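Local coordinates for NADP-dependent alcohol dehydrogenase (Entamoeba histolytica, PDB 2OUI), which probably catalyses the NADP-dependent, reversible interconversion of alcohols and aldehydes or ketones as a zinc-dependent, tetrameric alcohol dehydrogenase, at residues A[13-18]-A[52-57]; A[151-156]-A[294-299]; A[250-255]-A[260-265]. The protein carries 1 engineered substitution. All blocks are in the same frame, centred on the assembly; numbering follows the deposited sequence. Where two conformers were deposited one is given.

How the contacts relate
The three contacts follow the architecture of a zinc-dependent alcohol dehydrogenase, with contact 1 in the catalytic part, contact 3 between a helix and a strand of the Rossmann-type domain, which probably binds the NADP, and contact 2 between them. Their centres lie about 25 Å apart for contacts 1 and 2, about 20 Å for contacts 2 and 3, and about 37 Å for contacts 1 and 3, which sit on opposite sides of the chain's centre. Contact 1 closes first along the chain; contact 3 is then nested inside the long loop closed by contact 2. Contacts 2 and 3 touch where Val265 packs on Thr154, so the residue just after strand 260-264 meets the helix that carries the zinc ligand Asp150.

Contact 1. Residues A[13-18]-A[52-57]; sequences GWIEKK and RHDMIL
Ile15 and Asp54 mark the closest approach of the two backbones, with CA atoms 7.5 Å apart, too far for direct strand pairing. Strand 2-8 runs between them and pairs antiparallel with both, making 11-16 and 55-56 the outer strands of a small three-stranded sheet within the chain. Asp54 and Met55 both face Met6 in a G1 beta bulge at the start of strand 55-56, and Asp54 has the positive phi that suits the first position of such a bulge.

Two side chains from 13-18 bridge the gap. Ile15 has CG1 between its backbone N and carbonyl carbon (chi1 64°) and sends CD1 across the middle strand, past Ala5 and Leu7, to 3.6 Å from Asp54 O and close to Asp54 CB. Lys17 runs antiparallel alongside Ile56: its CD lies 3.5 Å from Ile56 CD1, so the aliphatic part of the lysine covers the isoleucine tip. A bend at chi3 (103°) then turns the ammonium group, and NZ donates a 2.9 Å hydrogen bond to Asp54 O, with a C=O...N angle of 154° and the nitrogen tilted out of the carbonyl plane.

Asp117 completes the polar end, with OD2 in a salt bridge to Lys17 NZ and OD1 accepting from Ile56 N. One carboxylate therefore ties the lysine to strand 55-56. Lys17 thus grips the bulge through a backbone carbonyl, while its charge is probably balanced chiefly by Asp117.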
ATOM      1  N   GLY A  13     -35.450 -19.523  20.232  1.00 19.79           N
ATOM      2  CA  GLY A  13     -35.755 -20.461  21.295  1.00 20.46           C
ATOM      3  C   GLY A  13     -34.698 -21.551  21.387  1.00 18.96           C
ATOM      4  O   GLY A  13     -33.873 -21.715  20.488  1.00 19.71           O
ATOM      5  N   TRP A  14     -34.723 -22.287  22.489  1.00 19.09           N
ATOM      6  CA  TRP A  14     -33.788 -23.386  22.704  1.00 20.55           C
ATOM      7  C   TRP A  14     -34.212 -24.619  21.912  1.00 20.70           C
ATOM      8  O   TRP A  14     -35.378 -25.014  21.942  1.00 20.49           O
ATOM      9  CB  TRP A  14     -33.692 -23.711  24.205  1.00 19.89           C
ATOM     10  CG  TRP A  14     -33.089 -22.565  24.944  1.00 24.06           C
ATOM     11  CD1 TRP A  14     -33.751 -21.502  25.493  1.00 24.56           C
ATOM     12  CD2 TRP A  14     -31.683 -22.317  25.150  1.00 23.59           C
ATOM     13  NE1 TRP A  14     -32.845 -20.620  26.056  1.00 19.55           N
ATOM     14  CE2 TRP A  14     -31.575 -21.088  25.860  1.00 21.34           C
ATOM     15  CE3 TRP A  14     -30.508 -23.033  24.837  1.00 22.78           C
ATOM     16  CZ2 TRP A  14     -30.331 -20.535  26.244  1.00 21.89           C
ATOM     17  CZ3 TRP A  14     -29.254 -22.483  25.223  1.00 24.29           C
ATOM     18  CH2 TRP A  14     -29.190 -21.249  25.927  1.00 23.30           C
ATOM     19  N   ILE A  15     -33.252 -25.222  21.223  1.00 20.50           N
ATOM     20  CA  ILE A  15     -33.474 -26.466  20.480  1.00 23.70           C
ATOM     21  C   ILE A  15     -32.386 -27.495  20.811  1.00 24.52           C
ATOM     22  O   ILE A  15     -31.375 -27.168  21.438  1.00 26.38           O
ATOM     23  CB  ILE A  15     -33.499 -26.212  18.938  1.00 23.22           C
ATOM     24  CG1 ILE A  15     -32.149 -25.701  18.446  1.00 25.20           C
ATOM     25  CG2 ILE A  15     -34.650 -25.243  18.568  1.00 27.35           C
ATOM     26  CD1 ILE A  15     -31.997 -25.597  16.934  1.00 26.39           C
ATOM     27  N   GLU A  16     -32.593 -28.733  20.379  1.00 23.56           N
ATOM     28  CA  GLU A  16     -31.595 -29.803  20.549  1.00 24.03           C
ATOM     29  C   GLU A  16     -31.001 -30.133  19.183  1.00 23.52           C
ATOM     30  O   GLU A  16     -31.719 -30.251  18.183  1.00 23.47           O
ATOM     31  CB  GLU A  16     -32.229 -31.053  21.151  1.00 23.85           C
ATOM     32  CG  GLU A  16     -32.822 -30.864  22.540  1.00 31.02           C
ATOM     33  CD  GLU A  16     -31.797 -31.003  23.657  1.00 43.34           C
ATOM     34  OE1 GLU A  16     -30.589 -31.212  23.369  1.00 41.35           O
ATOM     35  OE2 GLU A  16     -32.210 -30.908  24.840  1.00 42.74           O
ATOM     36  N   LYS A  17     -29.679 -30.239  19.143  1.00 22.38           N
ATOM     37  CA  LYS A  17     -28.946 -30.538  17.930  1.00 23.95           C
ATOM     38  C   LYS A  17     -27.947 -31.634  18.295  1.00 24.30           C
ATOM     39  O   LYS A  17     -27.569 -31.782  19.469  1.00 23.55           O
ATOM     40  CB  LYS A  17     -28.234 -29.289  17.389  1.00 24.65           C
ATOM     41  CG  LYS A  17     -29.189 -28.167  16.981  1.00 29.65           C
ATOM     42  CD  LYS A  17     -28.653 -27.280  15.873  1.00 31.29           C
ATOM     43  CE  LYS A  17     -29.298 -27.605  14.531  1.00 31.22           C
ATOM     44  NZ  LYS A  17     -28.732 -26.740  13.479  1.00 29.96           N
ATOM     45  N   LYS A  18     -27.582 -32.452  17.314  1.00 24.78           N
ATOM     46  CA  LYS A  18     -26.577 -33.469  17.557  1.00 27.26           C
ATOM     47  C   LYS A  18     -25.228 -32.778  17.780  1.00 28.17           C
ATOM     48  O   LYS A  18     -24.960 -31.698  17.229  1.00 27.46           O
ATOM     49  CB  LYS A  18     -26.509 -34.478  16.403  1.00 27.65           C
ATOM     50  CG  LYS A  18     -25.803 -33.992  15.153  1.00 35.12           C
ATOM     51  CD  LYS A  18     -25.365 -35.187  14.290  1.00 42.62           C
ATOM     52  CE  LYS A  18     -24.266 -34.788  13.315  1.00 46.39           C
ATOM     53  NZ  LYS A  18     -24.000 -35.869  12.319  1.00 50.49           N
ATOM     54  N   ARG A  52     -33.675 -18.074   8.167  1.00 37.96           N
ATOM     55  CA  ARG A  52     -32.962 -19.259   8.628  1.00 38.49           C
ATOM     56  C   ARG A  52     -33.930 -20.089   9.433  1.00 39.98           C
ATOM     57  O   ARG A  52     -34.932 -19.590   9.949  1.00 39.53           O
ATOM     58  CB  ARG A  52     -31.781 -18.895   9.528  1.00 37.99           C
ATOM     59  CG  ARG A  52     -30.798 -17.912   8.937  1.00 35.02           C
ATOM     60  CD  ARG A  52     -29.786 -18.626   8.050  1.00 32.22           C
ATOM     61  NE  ARG A  52     -28.690 -17.733   7.704  1.00 35.38           N
ATOM     62  CZ  ARG A  52     -28.728 -16.855   6.708  1.00 39.38           C
ATOM     63  NH1 ARG A  52     -29.821 -16.754   5.952  1.00 39.97           N
ATOM     64  NH2 ARG A  52     -27.683 -16.073   6.478  1.00 39.65           N
ATOM     65  N   HIS A  53     -33.651 -21.376   9.507  1.00 40.14           N
ATOM     66  CA  HIS A  53     -34.356 -22.224  10.444  0.50 39.38           C
ATOM     67  C   HIS A  53     -33.329 -23.069  11.182  1.00 37.20           C
ATOM     68  O   HIS A  53     -32.326 -23.520  10.584  1.00 38.88           O
ATOM     69  CB  HIS A  53     -35.437 -23.064   9.748  0.50 41.50           C
ATOM     70  CG  HIS A  53     -36.761 -22.365   9.623  0.50 43.30           C
ATOM     71  ND1 HIS A  53     -36.897 -21.108   9.070  0.50 40.49           N
ATOM     72  CD2 HIS A  53     -38.012 -22.759   9.970  0.50 44.17           C
ATOM     73  CE1 HIS A  53     -38.170 -20.754   9.092  0.50 46.55           C
ATOM     74  NE2 HIS A  53     -38.868 -21.738   9.631  0.50 44.42           N
ATOM     75  N   ASP A  54     -33.553 -23.175  12.487  1.00 32.14           N
ATOM     76  CA  ASP A  54     -32.756 -23.949  13.437  0.50 28.92           C
ATOM     77  C   ASP A  54     -31.261 -23.623  13.509  1.00 26.52           C
ATOM     78  O   ASP A  54     -30.455 -24.462  13.872  1.00 24.72           O
ATOM     79  CB  ASP A  54     -33.045 -25.440  13.256  0.50 29.24           C
ATOM     80  CG  ASP A  54     -34.542 -25.747  13.328  0.50 33.86           C
ATOM     81  OD1 ASP A  54     -35.299 -24.875  13.828  0.50 33.81           O
ATOM     82  OD2 ASP A  54     -34.964 -26.842  12.887  0.50 29.38           O
ATOM     83  N   MET A  55     -30.913 -22.373  13.218  1.00 24.81           N
ATOM     84  CA  MET A  55     -29.511 -21.934  13.307  1.00 23.24           C
ATOM     85  C   MET A  55     -29.159 -21.443  14.707  1.00 23.72           C
ATOM     86  O   MET A  55     -29.702 -20.435  15.184  1.00 22.57           O
ATOM     87  CB  MET A  55     -29.188 -20.829  12.299  1.00 25.15           C
ATOM     88  CG  MET A  55     -27.744 -20.375  12.390  1.00 20.53           C
ATOM     89  SD  MET A  55     -27.361 -19.102  11.199  1.00 27.02           S
ATOM     90  CE  MET A  55     -28.243 -17.732  11.965  1.00 25.19           C
ATOM     91  N   ILE A  56     -28.215 -22.127  15.348  1.00 22.35           N
ATOM     92  CA  ILE A  56     -27.726 -21.694  16.659  1.00 23.25           C
ATOM     93  C   ILE A  56     -27.028 -20.333  16.565  1.00 22.82           C
ATOM     94  O   ILE A  56     -26.303 -20.077  15.606  1.00 22.95           O
ATOM     95  CB  ILE A  56     -26.823 -22.747  17.306  1.00 23.06           C
ATOM     96  CG1 ILE A  56     -27.684 -23.991  17.599  1.00 25.91           C
ATOM     97  CG2 ILE A  56     -26.171 -22.166  18.568  1.00 24.63           C
ATOM     98  CD1 ILE A  56     -26.929 -25.195  18.103  1.00 32.83           C
ATOM     99  N   LEU A  57     -27.299 -19.461  17.545  1.00 20.87           N
ATOM    100  CA  LEU A  57     -26.870 -18.067  17.463  1.00 19.93           C
ATOM    101  C   LEU A  57     -25.540 -17.853  18.164  1.00 21.39           C
ATOM    102  O   LEU A  57     -25.007 -18.780  18.765  1.00 20.82           O
ATOM    103  CB  LEU A  57     -27.949 -17.145  18.039  1.00 19.20           C
ATOM    104  CG  LEU A  57     -29.229 -17.116  17.201  1.00 21.82           C
ATOM    105  CD1 LEU A  57     -30.335 -16.494  17.997  1.00 23.66           C
ATOM    106  CD2 LEU A  57     -28.982 -16.343  15.899  1.00 25.87           C
TER

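Contact 2. Residues A[151-156]-A[294-299]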
ATOM      1  N   MET A 151     -15.617  -7.670  19.045  1.00 24.24           N
ATOM      2  CA  MET A 151     -15.660  -6.212  19.311  1.00 23.02           C
ATOM      3  C   MET A 151     -14.336  -5.507  19.028  1.00 23.81           C
ATOM      4  O   MET A 151     -14.294  -4.540  18.270  1.00 23.87           O
ATOM      5  CB  MET A 151     -16.140  -5.889  20.721  1.00 24.18           C
ATOM      6  CG  MET A 151     -17.551  -6.442  21.048  1.00 23.44           C
ATOM      7  SD  MET A 151     -18.845  -5.700  20.023  1.00 26.37           S
ATOM      8  CE  MET A 151     -19.011  -6.848  18.654  1.00 25.09           C
ATOM      9  N   VAL A 152     -13.257  -6.006  19.613  1.00 22.73           N
ATOM     10  CA  VAL A 152     -11.943  -5.387  19.380  1.00 23.13           C
ATOM     11  C   VAL A 152     -11.531  -5.519  17.913  1.00 24.24           C
ATOM     12  O   VAL A 152     -11.123  -4.527  17.296  1.00 24.02           O
ATOM     13  CB  VAL A 152     -10.875  -6.001  20.231  1.00 23.25           C
ATOM     14  CG1 VAL A 152      -9.530  -5.368  19.880  1.00 23.26           C
ATOM     15  CG2 VAL A 152     -11.225  -5.804  21.725  1.00 20.26           C
ATOM     16  N   THR A 153     -11.636  -6.731  17.358  1.00 24.78           N
ATOM     17  CA  THR A 153     -11.201  -6.962  15.985  1.00 24.09           C
ATOM     18  C   THR A 153     -11.996  -6.173  14.945  1.00 24.16           C
ATOM     19  O   THR A 153     -11.412  -5.587  14.037  1.00 22.69           O
ATOM     20  CB  THR A 153     -11.074  -8.462  15.626  1.00 26.02           C
ATOM     21  OG1 THR A 153     -10.641  -8.561  14.260  1.00 25.24           O
ATOM     22  CG2 THR A 153     -12.409  -9.203  15.818  1.00 26.24           C
ATOM     23  N   THR A 154     -13.313  -6.097  15.110  1.00 22.68           N
ATOM     24  CA  THR A 154     -14.140  -5.335  14.165  1.00 22.91           C
ATOM     25  C   THR A 154     -13.912  -3.835  14.339  1.00 24.49           C
ATOM     26  O   THR A 154     -13.750  -3.118  13.349  1.00 23.40           O
ATOM     27  CB  THR A 154     -15.624  -5.675  14.334  1.00 25.06           C
ATOM     28  OG1 THR A 154     -15.771  -7.098  14.156  1.00 24.89           O
ATOM     29  CG2 THR A 154     -16.468  -4.937  13.302  1.00 20.31           C
ATOM     30  N   GLY A 155     -13.897  -3.367  15.580  1.00 23.89           N
ATOM     31  CA  GLY A 155     -13.633  -1.962  15.870  1.00 23.77           C
ATOM     32  C   GLY A 155     -12.286  -1.515  15.314  1.00 24.34           C
ATOM     33  O   GLY A 155     -12.212  -0.503  14.594  1.00 22.80           O
ATOM     34  N   PHE A 156     -11.232  -2.277  15.609  1.00 23.43           N
ATOM     35  CA  PHE A 156      -9.910  -1.992  15.044  1.00 24.08           C
ATOM     36  C   PHE A 156      -9.931  -2.062  13.531  1.00 24.27           C
ATOM     37  O   PHE A 156      -9.248  -1.260  12.884  1.00 25.11           O
ATOM     38  CB  PHE A 156      -8.828  -2.929  15.579  1.00 23.46           C
ATOM     39  CG  PHE A 156      -8.362  -2.584  16.978  1.00 23.27           C
ATOM     40  CD1 PHE A 156      -9.205  -1.921  17.872  1.00 21.98           C
ATOM     41  CD2 PHE A 156      -7.081  -2.941  17.404  1.00 31.33           C
ATOM     42  CE1 PHE A 156      -8.785  -1.628  19.186  1.00 22.26           C
ATOM     43  CE2 PHE A 156      -6.656  -2.647  18.712  1.00 28.98           C
ATOM     44  CZ  PHE A 156      -7.509  -1.979  19.594  1.00 26.53           C
ATOM     45  N   LEU A 294     -16.030  -6.760   6.502  1.00 23.81           N
ATOM     46  CA  LEU A 294     -16.075  -7.779   7.567  1.00 24.26           C
ATOM     47  C   LEU A 294     -14.732  -7.981   8.291  1.00 24.22           C
ATOM     48  O   LEU A 294     -13.676  -7.999   7.675  1.00 26.39           O
ATOM     49  CB  LEU A 294     -16.509  -9.091   6.898  1.00 22.93           C
ATOM     50  CG  LEU A 294     -16.717 -10.312   7.790  1.00 24.28           C
ATOM     51  CD1 LEU A 294     -17.828 -10.080   8.818  1.00 24.36           C
ATOM     52  CD2 LEU A 294     -17.005 -11.509   6.899  1.00 23.72           C
ATOM     53  N   THR A 295     -14.758  -8.154   9.622  1.00 23.88           N
ATOM     54  CA  THR A 295     -13.502  -8.294  10.370  1.00 24.42           C
ATOM     55  C   THR A 295     -12.637  -9.470   9.903  1.00 25.01           C
ATOM     56  O   THR A 295     -13.168 -10.525   9.522  1.00 25.80           O
ATOM     57  CB  THR A 295     -13.787  -8.447  11.882  1.00 25.79           C
ATOM     58  OG1 THR A 295     -12.551  -8.619  12.600  1.00 26.45           O
ATOM     59  CG2 THR A 295     -14.756  -9.626  12.143  1.00 23.24           C
ATOM     60  N   PRO A 296     -11.305  -9.309   9.957  1.00 26.24           N
ATOM     61  CA  PRO A 296     -10.404 -10.449   9.965  1.00 26.16           C
ATOM     62  C   PRO A 296     -10.737 -11.405  11.119  1.00 23.71           C
ATOM     63  O   PRO A 296     -11.393 -11.024  12.100  1.00 23.89           O
ATOM     64  CB  PRO A 296      -9.032  -9.797  10.238  1.00 25.96           C
ATOM     65  CG  PRO A 296      -9.165  -8.415   9.659  1.00 28.60           C
ATOM     66  CD  PRO A 296     -10.566  -8.024   9.985  1.00 26.91           C
ATOM     67  N   GLY A 297     -10.262 -12.633  11.000  1.00 24.87           N
ATOM     68  CA  GLY A 297     -10.369 -13.607  12.083  1.00 23.42           C
ATOM     69  C   GLY A 297      -9.194 -14.567  12.012  1.00 26.72           C
ATOM     70  O   GLY A 297      -8.129 -14.237  11.466  1.00 26.41           O
ATOM     71  N   GLY A 298      -9.366 -15.747  12.602  1.00 25.98           N
ATOM     72  CA  GLY A 298      -8.254 -16.677  12.752  1.00 24.51           C
ATOM     73  C   GLY A 298      -7.396 -16.406  13.976  1.00 23.70           C
ATOM     74  O   GLY A 298      -7.588 -15.424  14.699  1.00 24.98           O
ATOM     75  N   ARG A 299      -6.391 -17.246  14.187  1.00 21.10           N
ATOM     76  CA  ARG A 299      -5.716 -17.205  15.462  1.00 22.29           C
ATOM     77  C   ARG A 299      -4.706 -16.083  15.483  1.00 22.97           C
ATOM     78  O   ARG A 299      -4.475 -15.487  16.523  1.00 23.10           O
ATOM     79  CB  ARG A 299      -5.081 -18.548  15.801  1.00 24.42           C
ATOM     80  CG  ARG A 299      -3.654 -18.674  15.433  1.00 32.05           C
ATOM     81  CD  ARG A 299      -3.078 -19.983  15.980  1.00 31.34           C
ATOM     82  NE  ARG A 299      -2.134 -20.528  15.018  1.00 28.70           N
ATOM     83  CZ  ARG A 299      -0.854 -20.191  14.961  1.00 28.45           C
ATOM     84  NH1 ARG A 299      -0.346 -19.317  15.823  1.00 30.81           N
ATOM     85  NH2 ARG A 299      -0.074 -20.742  14.050  1.00 25.37           N
TER
HETATM   86  O   HOH W   1     -17.042  -7.550  11.260  1.00 18.85           O
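Thr295, Thr153 and Thr154 carry this contact, where helix 148-161 of the zinc-dependent alcohol dehydrogenase fold meets the loop joining strand 288-292 of the Rossmann-type sheet to helix 298-310. Thr295 loses the most surface. Its side chain lies across two successive helix residues, crossing each threonine at about a right angle.

The Thr153 and Thr295 hydroxyls come very close, OG1 to OG1 at 2.5 Å, probably hydrogen-bonded, though so short a distance calls for caution. In both residues OG1 sits opposite the backbone N (chi1 -180° and 178°), which turns the two oxygens to face each other. Thr153 OG1 is also hydrogen-bonded to Arg301 NE, from the helix that follows the loop, so this buried oxygen links both elements.

Thr154 meets the other flank of Thr295 with its OG1 3.3 Å from Thr295 CB, a plain packing contact. The main polar partner of that hydroxyl is the carbonyl of the zinc ligand Asp150, one helical turn back; a cacodylate ion, probably from the crystallisation liquor, is also hydrogen-bonded to it and may mark a pocket. A water bridges the segments, accepting from Thr295 N at 2.9 Å and donating to Thr154 OG1. Thr295 OG1 itself donates to Pro296 O at 2.7 Å, in the carbonyl plane and on a lone pair.

Contact 3. Residues A[250-255]-A[260-265]. With EDO (1,2-ethanediol), chain I.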
ATOM      1  N   ALA A 250     -23.705   9.330   3.865  1.00 22.65           N
ATOM      2  CA  ALA A 250     -23.779  10.714   3.388  1.00 23.00           C
ATOM      3  C   ALA A 250     -23.175  11.679   4.402  1.00 24.04           C
ATOM      4  O   ALA A 250     -22.524  12.643   4.011  1.00 23.49           O
ATOM      5  CB  ALA A 250     -25.229  11.124   3.025  1.00 25.26           C
ATOM      6  N   GLN A 251     -23.389  11.420   5.693  1.00 21.87           N
ATOM      7  CA  GLN A 251     -22.786  12.264   6.736  1.00 24.16           C
ATOM      8  C   GLN A 251     -21.266  12.172   6.698  1.00 23.28           C
ATOM      9  O   GLN A 251     -20.582  13.191   6.804  1.00 24.47           O
ATOM     10  CB  GLN A 251     -23.299  11.879   8.127  1.00 25.26           C
ATOM     11  CG  GLN A 251     -24.809  12.019   8.245  1.00 25.03           C
ATOM     12  CD  GLN A 251     -25.310  11.662   9.616  1.00 29.78           C
ATOM     13  OE1 GLN A 251     -26.101  12.409  10.226  1.00 32.64           O
ATOM     14  NE2 GLN A 251     -24.865  10.528  10.121  1.00 26.93           N
ATOM     15  N   ALA A 252     -20.743  10.958   6.558  1.00 24.22           N
ATOM     16  CA  ALA A 252     -19.284  10.730   6.457  1.00 21.92           C
ATOM     17  C   ALA A 252     -18.690  11.497   5.275  1.00 24.93           C
ATOM     18  O   ALA A 252     -17.685  12.194   5.418  1.00 22.93           O
ATOM     19  CB  ALA A 252     -19.000   9.247   6.314  1.00 21.79           C
ATOM     20  N   VAL A 253     -19.340  11.412   4.110  1.00 22.81           N
ATOM     21  CA  VAL A 253     -18.814  12.050   2.913  1.00 22.14           C
ATOM     22  C   VAL A 253     -18.853  13.571   3.088  1.00 24.00           C
ATOM     23  O   VAL A 253     -17.962  14.269   2.606  1.00 23.76           O
ATOM     24  CB  VAL A 253     -19.643  11.655   1.662  1.00 23.06           C
ATOM     25  CG1 VAL A 253     -19.316  12.560   0.442  1.00 22.27           C
ATOM     26  CG2 VAL A 253     -19.476  10.162   1.353  1.00 21.26           C
ATOM     27  N   LYS A 254     -19.878  14.086   3.775  1.00 22.98           N
ATOM     28  CA  LYS A 254     -20.011  15.548   3.912  1.00 24.07           C
ATOM     29  C   LYS A 254     -19.024  16.141   4.926  1.00 23.70           C
ATOM     30  O   LYS A 254     -18.686  17.327   4.849  1.00 26.19           O
ATOM     31  CB  LYS A 254     -21.444  15.952   4.255  1.00 23.65           C
ATOM     32  CG  LYS A 254     -22.471  15.641   3.135  1.00 24.91           C
ATOM     33  CD  LYS A 254     -23.900  15.870   3.611  1.00 29.76           C
ATOM     34  CE  LYS A 254     -24.879  15.477   2.520  1.00 34.32           C
ATOM     35  NZ  LYS A 254     -26.306  15.784   2.885  1.00 37.62           N
ATOM     36  N   MET A 255     -18.559  15.330   5.874  1.00 21.59           N
ATOM     37  CA  MET A 255     -17.653  15.858   6.903  1.00 21.95           C
ATOM     38  C   MET A 255     -16.173  15.613   6.612  1.00 22.47           C
ATOM     39  O   MET A 255     -15.319  16.150   7.334  1.00 24.67           O
ATOM     40  CB  MET A 255     -17.973  15.249   8.271  1.00 22.86           C
ATOM     41  CG  MET A 255     -17.598  13.803   8.323  1.00 20.66           C
ATOM     42  SD  MET A 255     -17.842  13.146  10.001  1.00 26.06           S
ATOM     43  CE  MET A 255     -19.643  13.217  10.163  1.00 21.26           C
ATOM     44  N   SER A 260      -9.133  10.918   1.041  1.00 22.57           N
ATOM     45  CA  SER A 260      -9.393  10.454   2.404  1.00 22.59           C
ATOM     46  C   SER A 260     -10.041   9.105   2.328  1.00 22.74           C
ATOM     47  O   SER A 260     -10.277   8.578   1.223  1.00 22.71           O
ATOM     48  CB  SER A 260     -10.352  11.416   3.073  1.00 21.74           C
ATOM     49  OG  SER A 260     -11.573  11.376   2.351  1.00 21.67           O
ATOM     50  N   ASP A 261     -10.342   8.540   3.506  1.00 21.78           N
ATOM     51  CA  ASP A 261     -10.879   7.176   3.576  1.00 21.89           C
ATOM     52  C   ASP A 261     -12.010   7.108   4.589  1.00 21.49           C
ATOM     53  O   ASP A 261     -11.904   7.672   5.672  1.00 21.55           O
ATOM     54  CB  ASP A 261      -9.784   6.186   3.969  1.00 23.47           C
ATOM     55  CG  ASP A 261      -8.721   6.060   2.899  1.00 24.20           C
ATOM     56  OD1 ASP A 261      -8.874   5.214   1.988  1.00 26.03           O
ATOM     57  OD2 ASP A 261      -7.716   6.801   2.989  1.00 27.54           O
ATOM     58  N   ILE A 262     -13.093   6.450   4.189  1.00 20.58           N
ATOM     59  CA  ILE A 262     -14.224   6.125   5.080  1.00 22.31           C
ATOM     60  C   ILE A 262     -14.197   4.629   5.292  1.00 22.13           C
ATOM     61  O   ILE A 262     -14.310   3.857   4.338  1.00 22.84           O
ATOM     62  CB  ILE A 262     -15.557   6.545   4.427  1.00 24.26           C
ATOM     63  CG1 ILE A 262     -15.543   8.075   4.202  1.00 23.15           C
ATOM     64  CG2 ILE A 262     -16.761   6.061   5.275  1.00 23.86           C
ATOM     65  CD1 ILE A 262     -16.660   8.578   3.345  1.00 25.75           C
ATOM     66  N   GLY A 263     -14.006   4.200   6.540  1.00 23.17           N
ATOM     67  CA  GLY A 263     -13.971   2.776   6.841  1.00 22.53           C
ATOM     68  C   GLY A 263     -15.231   2.319   7.571  1.00 22.36           C
ATOM     69  O   GLY A 263     -15.429   2.633   8.739  1.00 24.63           O
ATOM     70  N   ASN A 264     -16.110   1.596   6.877  1.00 20.18           N
ATOM     71  CA  ASN A 264     -17.328   1.135   7.510  1.00 22.03           C
ATOM     72  C   ASN A 264     -17.205  -0.309   7.992  1.00 21.69           C
ATOM     73  O   ASN A 264     -16.697  -1.175   7.254  1.00 21.92           O
ATOM     74  CB  ASN A 264     -18.504   1.165   6.550  1.00 22.45           C
ATOM     75  CG  ASN A 264     -19.739   0.515   7.185  1.00 24.39           C
ATOM     76  OD1 ASN A 264     -20.277   1.061   8.156  1.00 25.59           O
ATOM     77  ND2 ASN A 264     -20.153  -0.676   6.687  1.00 23.86           N
ATOM     78  N   VAL A 265     -17.659  -0.562   9.223  1.00 22.46           N
ATOM     79  CA  VAL A 265     -17.732  -1.935   9.744  1.00 24.21           C
ATOM     80  C   VAL A 265     -19.142  -2.223  10.246  1.00 24.35           C
ATOM     81  O   VAL A 265     -19.399  -3.314  10.739  1.00 28.30           O
ATOM     82  CB  VAL A 265     -16.718  -2.202  10.898  1.00 24.61           C
ATOM     83  CG1 VAL A 265     -15.297  -2.383  10.328  1.00 26.93           C
ATOM     84  CG2 VAL A 265     -16.761  -1.067  11.938  1.00 26.11           C
TER
HETATM   85  C1  EDO I2001     -20.841  -5.221  13.790  1.00 33.62           C
HETATM   86  O1  EDO I2001     -21.321  -4.244  12.854  1.00 37.88           O
HETATM   87  C2  EDO I2001     -21.805  -5.329  14.970  1.00 30.74           C
HETATM   88  O2  EDO I2001     -23.191  -5.208  14.595  1.00 31.12           O
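Ala252 and Ile262 bring helix 248-255 and strand 260-264 together, their CA atoms 7.0 Å apart, as the chain leaves the helix, turns and comes back along the sheet beneath it.

The contact is wholly apolar and centres on the end of one side chain. Ile262 points toward the helix with CG1 beside its backbone N (chi1 -61°) and the outer bond nearly fully extended (chi2 169°), which carries CD1 up to the helix surface. There the methyl meets two successive residues: it lies 3.8 Å from Ala252 CB and 3.8 Å from Val253 CG2. The second branch of the isoleucine, CG2, backs this up at 4.0 Å from Ala252 CB. Ala252 thus meets both branches of Ile262, and its short side chain lets the helix come close to the sheet. Val253 crosses the isoleucine at about a right angle, touching it with CG2 alone. All three residues are buried.

Beyond the end of the strand, Val265 O accepts a 3.0 Å hydrogen bond from O1 of a 1,2-ethanediol, probably left from crystallisation, which also binds Ser39 OG and Tyr267 N.

The helix joins parallel strands 236-241 and 260-264, neighbours in the six-stranded sheet, in a beta-alpha-beta crossover of the Rossmann-type fold. Ala252 and Ile262 both rest on Ile241 of the first strand, and Val253 extends the apolar layer to Pro277 and Trp281. On its other edge strand 260-264 pairs with 288-292, while helix 223-230 packs beside 248-255 through Gln251 and Met255.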